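Local atomic coordinates of putative anti-sigma factor antagonist TM_1081 (PDB entry 3F43), a protein that probably acts as an anti-anti-sigma factor, counteracting an anti-sigma factor and so releasing a sigma factor from inhibition. Residues D21-M26 against D45-K50; K110-I115 against M119-R124. One frame throughout, in Å; residues are numbered along the deposited sequence.

Contact 1. Residues D21-M26 against D45-K50; sequences DVVILM and DEFLNK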
ATOM      1  N   ASP A  21     -19.110 -11.852  16.511  0.50 29.59           N
ATOM      2  CA  ASP A  21     -17.765 -11.298  16.710  0.50 27.08           C
ATOM      3  C   ASP A  21     -16.962 -11.035  15.423  0.50 25.21           C
ATOM      4  O   ASP A  21     -15.756 -10.817  15.502  0.50 21.07           O
ATOM      5  CB  ASP A  21     -16.946 -12.177  17.695  0.50 28.38           C
ATOM      6  CG  ASP A  21     -16.240 -13.350  17.016  0.50 29.38           C
ATOM      7  N   VAL A  22     -17.613 -11.081  14.256  1.00 24.38           N
ATOM      8  CA  VAL A  22     -16.980 -10.724  12.991  1.00 23.42           C
ATOM      9  C   VAL A  22     -17.548  -9.391  12.482  1.00 23.09           C
ATOM     10  O   VAL A  22     -18.772  -9.252  12.352  1.00 23.60           O
ATOM     11  CB  VAL A  22     -17.172 -11.820  11.915  1.00 22.79           C
ATOM     12  CG1 VAL A  22     -16.537 -11.422  10.605  1.00 22.37           C
ATOM     13  CG2 VAL A  22     -16.560 -13.116  12.367  1.00 25.40           C
ATOM     14  N   VAL A  23     -16.657  -8.436  12.183  1.00 20.95           N
ATOM     15  CA  VAL A  23     -17.039  -7.169  11.591  1.00 20.99           C
ATOM     16  C   VAL A  23     -17.064  -7.320  10.079  1.00 19.91           C
ATOM     17  O   VAL A  23     -16.032  -7.580   9.451  1.00 21.63           O
ATOM     18  CB  VAL A  23     -16.109  -6.018  11.989  1.00 20.47           C
ATOM     19  CG1 VAL A  23     -16.606  -4.709  11.367  1.00 22.81           C
ATOM     20  CG2 VAL A  23     -15.907  -5.926  13.483  1.00 21.59           C
ATOM     21  N   ILE A  24     -18.254  -7.179   9.490  1.00 19.57           N
ATOM     22  CA  ILE A  24     -18.420  -7.325   8.049  1.00 19.88           C
ATOM     23  C   ILE A  24     -18.564  -5.918   7.462  1.00 19.89           C
ATOM     24  O   ILE A  24     -19.603  -5.229   7.652  1.00 21.21           O
ATOM     25  CB  ILE A  24     -19.643  -8.186   7.706  1.00 20.59           C
ATOM     26  CG1 ILE A  24     -19.597  -9.533   8.461  1.00 21.28           C
ATOM     27  CG2 ILE A  24     -19.735  -8.390   6.167  1.00 19.23           C
ATOM     28  CD1 ILE A  24     -20.806 -10.448   8.210  1.00 22.86           C
ATOM     29  N   LEU A  25     -17.499  -5.477   6.796  1.00 19.69           N
ATOM     30  CA  LEU A  25     -17.448  -4.156   6.187  1.00 21.54           C
ATOM     31  C   LEU A  25     -17.952  -4.240   4.759  1.00 20.28           C
ATOM     32  O   LEU A  25     -17.453  -5.042   3.958  1.00 22.26           O
ATOM     33  CB  LEU A  25     -16.007  -3.619   6.158  1.00 22.15           C
ATOM     34  CG  LEU A  25     -15.281  -3.511   7.501  1.00 22.99           C
ATOM     35  CD1 LEU A  25     -13.766  -3.187   7.289  1.00 23.76           C
ATOM     36  CD2 LEU A  25     -16.005  -2.553   8.456  1.00 22.09           C
HETATM   37  N   MSE A  26     -18.909  -3.389   4.429  1.00 20.30           N
HETATM   38  CA  MSE A  26     -19.523  -3.390   3.105  1.00 20.70           C
HETATM   39  C   MSE A  26     -19.535  -1.999   2.457  1.00 20.34           C
HETATM   40  O   MSE A  26     -20.601  -1.417   2.244  1.00 20.81           O
HETATM   41  CB  MSE A  26     -20.926  -3.942   3.182  1.00 22.77           C
HETATM   42  CG  MSE A  26     -20.996  -5.404   3.691  1.00 23.94           C
HETATM   43 SE   MSE A  26     -22.720  -6.032   4.229  0.75 20.99          SE
HETATM   44  CE  MSE A  26     -22.826  -5.091   5.922  1.00 25.02           C
ATOM     45  N   ASP A  45     -10.220   3.164  14.317  1.00 19.56           N
ATOM     46  CA  ASP A  45     -10.872   3.752  15.473  1.00 19.93           C
ATOM     47  C   ASP A  45     -12.067   2.959  15.987  1.00 19.21           C
ATOM     48  O   ASP A  45     -12.255   2.828  17.221  1.00 20.92           O
ATOM     49  CB  ASP A  45     -11.328   5.173  15.192  1.00 21.62           C
ATOM     50  CG  ASP A  45     -10.205   6.170  15.065  1.00 23.82           C
ATOM     51  OD1 ASP A  45      -9.051   5.919  15.462  1.00 25.94           O
ATOM     52  OD2 ASP A  45     -10.508   7.269  14.576  1.00 26.11           O
ATOM     53  N   GLU A  46     -12.906   2.471  15.075  1.00 21.22           N
ATOM     54  CA  GLU A  46     -14.133   1.778  15.448  1.00 21.65           C
ATOM     55  C   GLU A  46     -13.974   0.314  15.818  1.00 20.24           C
ATOM     56  O   GLU A  46     -14.721  -0.188  16.647  1.00 23.13           O
ATOM     57  CB  GLU A  46     -15.156   1.868  14.300  1.00 24.55           C
ATOM     58  CG  GLU A  46     -15.565   3.278  13.999  1.00 24.78           C
ATOM     59  CD  GLU A  46     -16.297   3.950  15.153  1.00 33.74           C
ATOM     60  OE1 GLU A  46     -17.151   3.298  15.799  1.00 32.45           O
ATOM     61  OE2 GLU A  46     -16.017   5.127  15.429  1.00 36.71           O
ATOM     62  N   PHE A  47     -13.024  -0.370  15.187  1.00 19.50           N
ATOM     63  CA  PHE A  47     -12.928  -1.800  15.320  1.00 20.26           C
ATOM     64  C   PHE A  47     -11.562  -2.215  15.893  1.00 18.02           C
ATOM     65  O   PHE A  47     -11.499  -2.756  16.986  1.00 20.77           O
ATOM     66  CB  PHE A  47     -13.266  -2.454  13.995  1.00 19.92           C
ATOM     67  CG  PHE A  47     -14.593  -1.993  13.438  1.00 21.15           C
ATOM     68  CD1 PHE A  47     -15.750  -2.172  14.167  1.00 21.47           C
ATOM     69  CD2 PHE A  47     -14.651  -1.331  12.227  1.00 20.64           C
ATOM     70  CE1 PHE A  47     -16.958  -1.703  13.697  1.00 21.82           C
ATOM     71  CE2 PHE A  47     -15.862  -0.836  11.751  1.00 20.73           C
ATOM     72  CZ  PHE A  47     -16.997  -1.045  12.477  1.00 18.95           C
ATOM     73  N   LEU A  48     -10.497  -2.027  15.116  1.00 20.28           N
ATOM     74  CA  LEU A  48      -9.207  -2.632  15.471  1.00 21.29           C
ATOM     75  C   LEU A  48      -8.711  -2.115  16.818  1.00 21.93           C
ATOM     76  O   LEU A  48      -8.264  -2.893  17.658  1.00 22.57           O
ATOM     77  CB  LEU A  48      -8.161  -2.396  14.381  1.00 22.68           C
ATOM     78  CG  LEU A  48      -8.449  -3.069  13.049  1.00 21.36           C
ATOM     79  CD1 LEU A  48      -7.514  -2.651  11.908  1.00 24.18           C
ATOM     80  CD2 LEU A  48      -8.477  -4.593  13.173  1.00 24.21           C
ATOM     81  N   ASN A  49      -8.809  -0.815  17.054  1.00 22.91           N
ATOM     82  CA  ASN A  49      -8.350  -0.270  18.334  1.00 22.44           C
ATOM     83  C   ASN A  49      -9.260  -0.564  19.525  1.00 24.69           C
ATOM     84  O   ASN A  49      -8.868  -0.347  20.666  1.00 27.16           O
ATOM     85  CB  ASN A  49      -8.056   1.228  18.210  1.00 23.41           C
ATOM     86  CG  ASN A  49      -6.917   1.537  17.224  1.00 25.28           C
ATOM     87  OD1 ASN A  49      -6.123   0.664  16.835  1.00 32.06           O
ATOM     88  ND2 ASN A  49      -6.833   2.795  16.818  1.00 35.35           N
ATOM     89  N   LYS A  50     -10.444  -1.107  19.254  1.00 22.34           N
ATOM     90  CA  LYS A  50     -11.387  -1.547  20.274  1.00 25.38           C
ATOM     91  C   LYS A  50     -11.380  -3.070  20.431  1.00 26.62           C
ATOM     92  O   LYS A  50     -12.213  -3.601  21.156  1.00 29.07           O
ATOM     93  CB  LYS A  50     -12.794  -1.057  19.969  1.00 26.17           C
ATOM     94  CG  LYS A  50     -12.911   0.454  19.842  1.00 23.58           C
ATOM     95  CD  LYS A  50     -14.337   0.917  19.762  1.00 29.43           C
ATOM     96  CE  LYS A  50     -14.447   2.428  19.911  1.00 36.18           C
ATOM     97  NZ  LYS A  50     -15.858   2.900  19.680  1.00 40.49           N
TER

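Contact 2. Residues K110-I115 against M119-R124; sequences KIYDTI and MEEVRR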
ATOM      1  N   LYS A 110      -6.654 -14.378   2.908  1.00 22.12           N
ATOM      2  CA  LYS A 110      -7.764 -15.203   2.459  1.00 24.02           C
ATOM      3  C   LYS A 110      -8.723 -14.368   1.642  1.00 22.30           C
ATOM      4  O   LYS A 110      -9.011 -13.229   1.982  1.00 22.55           O
ATOM      5  CB  LYS A 110      -8.510 -15.829   3.641  1.00 26.77           C
ATOM      6  CG  LYS A 110      -7.737 -16.913   4.350  1.00 33.56           C
ATOM      7  CD  LYS A 110      -7.705 -18.201   3.526  1.00 38.26           C
ATOM      8  N   ILE A 111      -9.159 -14.945   0.539  1.00 23.98           N
ATOM      9  CA  ILE A 111     -10.113 -14.317  -0.360  1.00 23.99           C
ATOM     10  C   ILE A 111     -11.209 -15.312  -0.675  1.00 25.20           C
ATOM     11  O   ILE A 111     -10.937 -16.477  -1.044  1.00 27.90           O
ATOM     12  CB  ILE A 111      -9.462 -13.877  -1.683  1.00 25.17           C
ATOM     13  CG1 ILE A 111      -8.324 -12.873  -1.458  1.00 24.11           C
ATOM     14  CG2 ILE A 111     -10.535 -13.329  -2.630  1.00 30.62           C
ATOM     15  CD1 ILE A 111      -7.509 -12.581  -2.724  1.00 28.14           C
ATOM     16  N   TYR A 112     -12.464 -14.889  -0.479  1.00 22.03           N
ATOM     17  CA  TYR A 112     -13.595 -15.760  -0.680  1.00 22.54           C
ATOM     18  C   TYR A 112     -14.561 -15.118  -1.637  1.00 22.64           C
ATOM     19  O   TYR A 112     -14.705 -13.910  -1.665  1.00 24.81           O
ATOM     20  CB  TYR A 112     -14.325 -16.071   0.634  1.00 23.04           C
ATOM     21  CG  TYR A 112     -13.462 -16.751   1.667  1.00 27.28           C
ATOM     22  CD1 TYR A 112     -13.167 -18.103   1.573  1.00 30.70           C
ATOM     23  CD2 TYR A 112     -12.929 -16.039   2.735  1.00 25.11           C
ATOM     24  CE1 TYR A 112     -12.354 -18.719   2.515  1.00 30.67           C
ATOM     25  CE2 TYR A 112     -12.113 -16.644   3.672  1.00 27.32           C
ATOM     26  CZ  TYR A 112     -11.836 -17.979   3.561  1.00 31.01           C
ATOM     27  OH  TYR A 112     -11.021 -18.564   4.492  1.00 34.18           O
ATOM     28  N   ASP A 113     -15.284 -15.951  -2.370  1.00 20.76           N
ATOM     29  CA  ASP A 113     -16.267 -15.474  -3.339  1.00 23.94           C
ATOM     30  C   ASP A 113     -17.500 -14.900  -2.642  1.00 24.74           C
ATOM     31  O   ASP A 113     -18.121 -13.980  -3.178  1.00 24.76           O
ATOM     32  CB  ASP A 113     -16.724 -16.580  -4.275  1.00 25.21           C
ATOM     33  CG  ASP A 113     -15.691 -16.958  -5.315  1.00 30.62           C
ATOM     34  OD1 ASP A 113     -14.740 -16.184  -5.574  1.00 36.33           O
ATOM     35  OD2 ASP A 113     -15.876 -18.050  -5.898  1.00 38.34           O
ATOM     36  N   THR A 114     -17.831 -15.428  -1.464  1.00 21.12           N
ATOM     37  CA  THR A 114     -19.077 -15.089  -0.764  1.00 21.76           C
ATOM     38  C   THR A 114     -18.907 -15.029   0.750  1.00 21.21           C
ATOM     39  O   THR A 114     -17.975 -15.611   1.309  1.00 20.85           O
ATOM     40  CB  THR A 114     -20.225 -16.085  -1.058  1.00 21.65           C
ATOM     41  OG1 THR A 114     -19.997 -17.333  -0.367  1.00 23.18           O
ATOM     42  CG2 THR A 114     -20.372 -16.338  -2.579  1.00 21.49           C
ATOM     43  N   ILE A 115     -19.800 -14.288   1.389  1.00 21.95           N
ATOM     44  CA  ILE A 115     -19.786 -14.106   2.816  1.00 21.38           C
ATOM     45  C   ILE A 115     -20.000 -15.454   3.554  1.00 23.81           C
ATOM     46  O   ILE A 115     -19.321 -15.706   4.549  1.00 24.01           O
ATOM     47  CB  ILE A 115     -20.840 -13.022   3.269  1.00 21.11           C
ATOM     48  CG1 ILE A 115     -20.427 -11.649   2.735  1.00 20.01           C
ATOM     49  CG2 ILE A 115     -20.988 -13.017   4.800  1.00 22.13           C
ATOM     50  CD1 ILE A 115     -21.480 -10.509   3.003  1.00 20.98           C
HETATM   51  N   MSE A 119     -17.555 -17.023   6.446  0.60 23.30           N
HETATM   52  CA  MSE A 119     -18.081 -17.322   7.782  0.60 26.17           C
HETATM   53  C   MSE A 119     -17.724 -18.757   8.161  0.60 29.17           C
HETATM   54  O   MSE A 119     -17.308 -19.033   9.291  0.60 29.89           O
HETATM   55  CB  MSE A 119     -19.601 -17.143   7.858  0.60 26.35           C
HETATM   56  CG  MSE A 119     -20.094 -15.705   7.922  0.60 30.38           C
HETATM   57 SE   MSE A 119     -19.614 -14.640   9.523  0.45 35.23          SE
HETATM   58  CE  MSE A 119     -18.799 -16.013  10.670  0.60 12.50           C
ATOM     59  N   GLU A 120     -17.860 -19.657   7.198  1.00 30.43           N
ATOM     60  CA  GLU A 120     -17.505 -21.051   7.425  1.00 33.69           C
ATOM     61  C   GLU A 120     -16.035 -21.221   7.836  1.00 33.51           C
ATOM     62  O   GLU A 120     -15.738 -22.035   8.718  1.00 36.17           O
ATOM     63  CB  GLU A 120     -17.831 -21.877   6.187  1.00 34.26           C
ATOM     64  CG  GLU A 120     -19.328 -22.101   6.004  1.00 42.91           C
ATOM     65  CD  GLU A 120     -19.698 -22.588   4.605  1.00 43.11           C
ATOM     66  OE1 GLU A 120     -18.778 -23.004   3.851  1.00 54.88           O
ATOM     67  OE2 GLU A 120     -20.910 -22.542   4.265  1.00 56.46           O
ATOM     68  N   GLU A 121     -15.122 -20.478   7.220  1.00 34.59           N
ATOM     69  CA  GLU A 121     -13.712 -20.536   7.619  1.00 34.84           C
ATOM     70  C   GLU A 121     -13.478 -20.003   9.040  1.00 36.79           C
ATOM     71  O   GLU A 121     -12.791 -20.637   9.838  1.00 35.26           O
ATOM     72  CB  GLU A 121     -12.807 -19.780   6.637  1.00 36.05           C
ATOM     73  CG  GLU A 121     -11.335 -19.715   7.102  1.00 38.40           C
ATOM     74  CD  GLU A 121     -10.621 -21.064   7.102  1.00 52.81           C
ATOM     75  OE1 GLU A 121     -11.250 -22.098   6.758  1.00 52.82           O
ATOM     76  OE2 GLU A 121      -9.412 -21.077   7.446  1.00 54.27           O
ATOM     77  N   VAL A 122     -14.053 -18.847   9.358  1.00 37.74           N
ATOM     78  CA  VAL A 122     -13.790 -18.200  10.646  1.00 41.18           C
ATOM     79  C   VAL A 122     -14.362 -19.009  11.825  1.00 45.43           C
ATOM     80  O   VAL A 122     -13.840 -18.947  12.938  1.00 46.87           O
ATOM     81  CB  VAL A 122     -14.279 -16.709  10.657  1.00 41.24           C
ATOM     82  CG1 VAL A 122     -15.737 -16.625  11.024  1.00 43.26           C
ATOM     83  CG2 VAL A 122     -13.423 -15.868  11.616  1.00 43.65           C
ATOM     84  N   ARG A 123     -15.411 -19.789  11.576  1.00 48.33           N
ATOM     85  CA  ARG A 123     -15.895 -20.742  12.564  1.00 52.06           C
ATOM     86  C   ARG A 123     -14.909 -21.898  12.744  1.00 54.36           C
ATOM     87  O   ARG A 123     -14.608 -22.283  13.877  1.00 58.56           O
ATOM     88  CB  ARG A 123     -17.248 -21.297  12.147  1.00 52.47           C
ATOM     89  CG  ARG A 123     -18.363 -20.290  12.211  1.00 56.19           C
ATOM     90  CD  ARG A 123     -19.520 -20.790  11.394  1.00 64.60           C
ATOM     91  NE  ARG A 123     -20.635 -19.852  11.360  1.00 67.64           N
ATOM     92  CZ  ARG A 123     -21.629 -19.904  10.475  1.00 68.93           C
ATOM     93  NH1 ARG A 123     -21.649 -20.843   9.526  1.00 68.78           N
ATOM     94  NH2 ARG A 123     -22.601 -19.001  10.529  1.00 68.32           N
ATOM     95  N   ARG A 124     -14.439 -22.458  11.629  1.00 54.87           N
ATOM     96  CA  ARG A 124     -13.399 -23.491  11.617  1.00 55.84           C
ATOM     97  C   ARG A 124     -13.615 -24.424  10.426  1.00 56.75           C
ATOM     98  O   ARG A 124     -12.848 -24.404   9.458  1.00 57.65           O
ATOM     99  CB  ARG A 124     -13.377 -24.304  12.920  1.00 57.03           C
TER

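Contact 1. Residues D21-M26 against D45-K50
In the beta-alpha-beta unit formed by strand 22-25, helix 36-48 and strand 54-58, the ring of F47 on helix 36-48 lies against V23 and L25 of the first strand. The evidence is a CH-pi contact: V23 CG1 stands 3.7 Å from the centroid of the F47 ring and only 4° off its normal, hence squarely over the face. The opposite face is taken by E46 CB, from the preceding residue of the helix, so the ring is held between two aliphatic groups. With chi1 at -178°, V23 CG1 is turned away from the backbone N, which leaves the second methyl beside that N and still within reach of the ring: V23 CG2 is 3.8 Å from F47 CD1. L25 runs antiparallel to the F47 side chain and brings one branch obliquely to the ring, with L25 CD2 3.7 Å from F47 CE2. Y16 and W42 add edge-to-face ring contacts to F47, and Y52 also touches it. All three touching residues are buried, and the contact is apolar throughout. The path from strand 22-25 through helix 36-48 to the parallel strand 54-58 is the beta-alpha-beta crossover expected in the SpoIIAA-like STAS fold.

Contact 2. Residues K110-I115 against M119-R124
Y112, at the end of strand 110-112, the outermost on its side of the sheet within this chain, and I115, at the start of helix 115-123, meet E121 and M119 across the C-terminal strand-turn-helix unit of the STAS domain. The aromatic part is the contact of Y112 with E121. The CB of Y112 points toward the helix, its CZ is 3.7 Å from E121 CB, and the two side chains cross at about a right angle. A chi1 of 175° swings E121 CG away from the backbone N, and the bend at chi2 follows, which lays the aliphatic part by the phenol end while the ring and carboxylate planes stand 39° apart. Y112 OH is buried here and has no polar partner in the model; its very short modelled approach to E121 CG is doubtful. F86 and A88 of the adjacent strand, with E117 and A118 of the helix, also touch Y112, so an alanine here would probably leave a gap between the strand and the helix and strip E121 CB of its aromatic neighbour.

The apolar part is looser: I115 CG2 lies 4.2 Å from M119 CG, a value to be read with care because M119 has two conformers. Beyond it, I115 reaches V58 and M119 reaches F56 of strand 54-58.

The polar part begins at T114, the N-cap, whose N makes a weak hydrogen bond to E117 OE1. One helical turn is then closed by M119 N donating to I115 O at 2.9 Å, with an N-H...O angle of 158°.

From the N terminus, strand 16-19 turns back into strand 22-25, and contact 1 closes a loop of 18 intervening residues, half of them in helix 36-48, setting that helix against the strand. After strand 54-58 and two further helix-strand passages, contact 2 closes a far tighter loop, its segments separated by three residues that belong to helix 115-123 itself. The two are in series, neither nested nor crossed, with centres 16 Å apart. Strand 22-25 nevertheless joins them: V23 and L25 serve contact 1, whereas V22 and I24 meet the C-terminal helix, V22 CG2 lying 3.8 Å from V122 CG1 and I24 CG2 4.2 Å from I115 CD1. Helices 36-48 and 115-123 therefore pack on opposite faces of one mixed sheet.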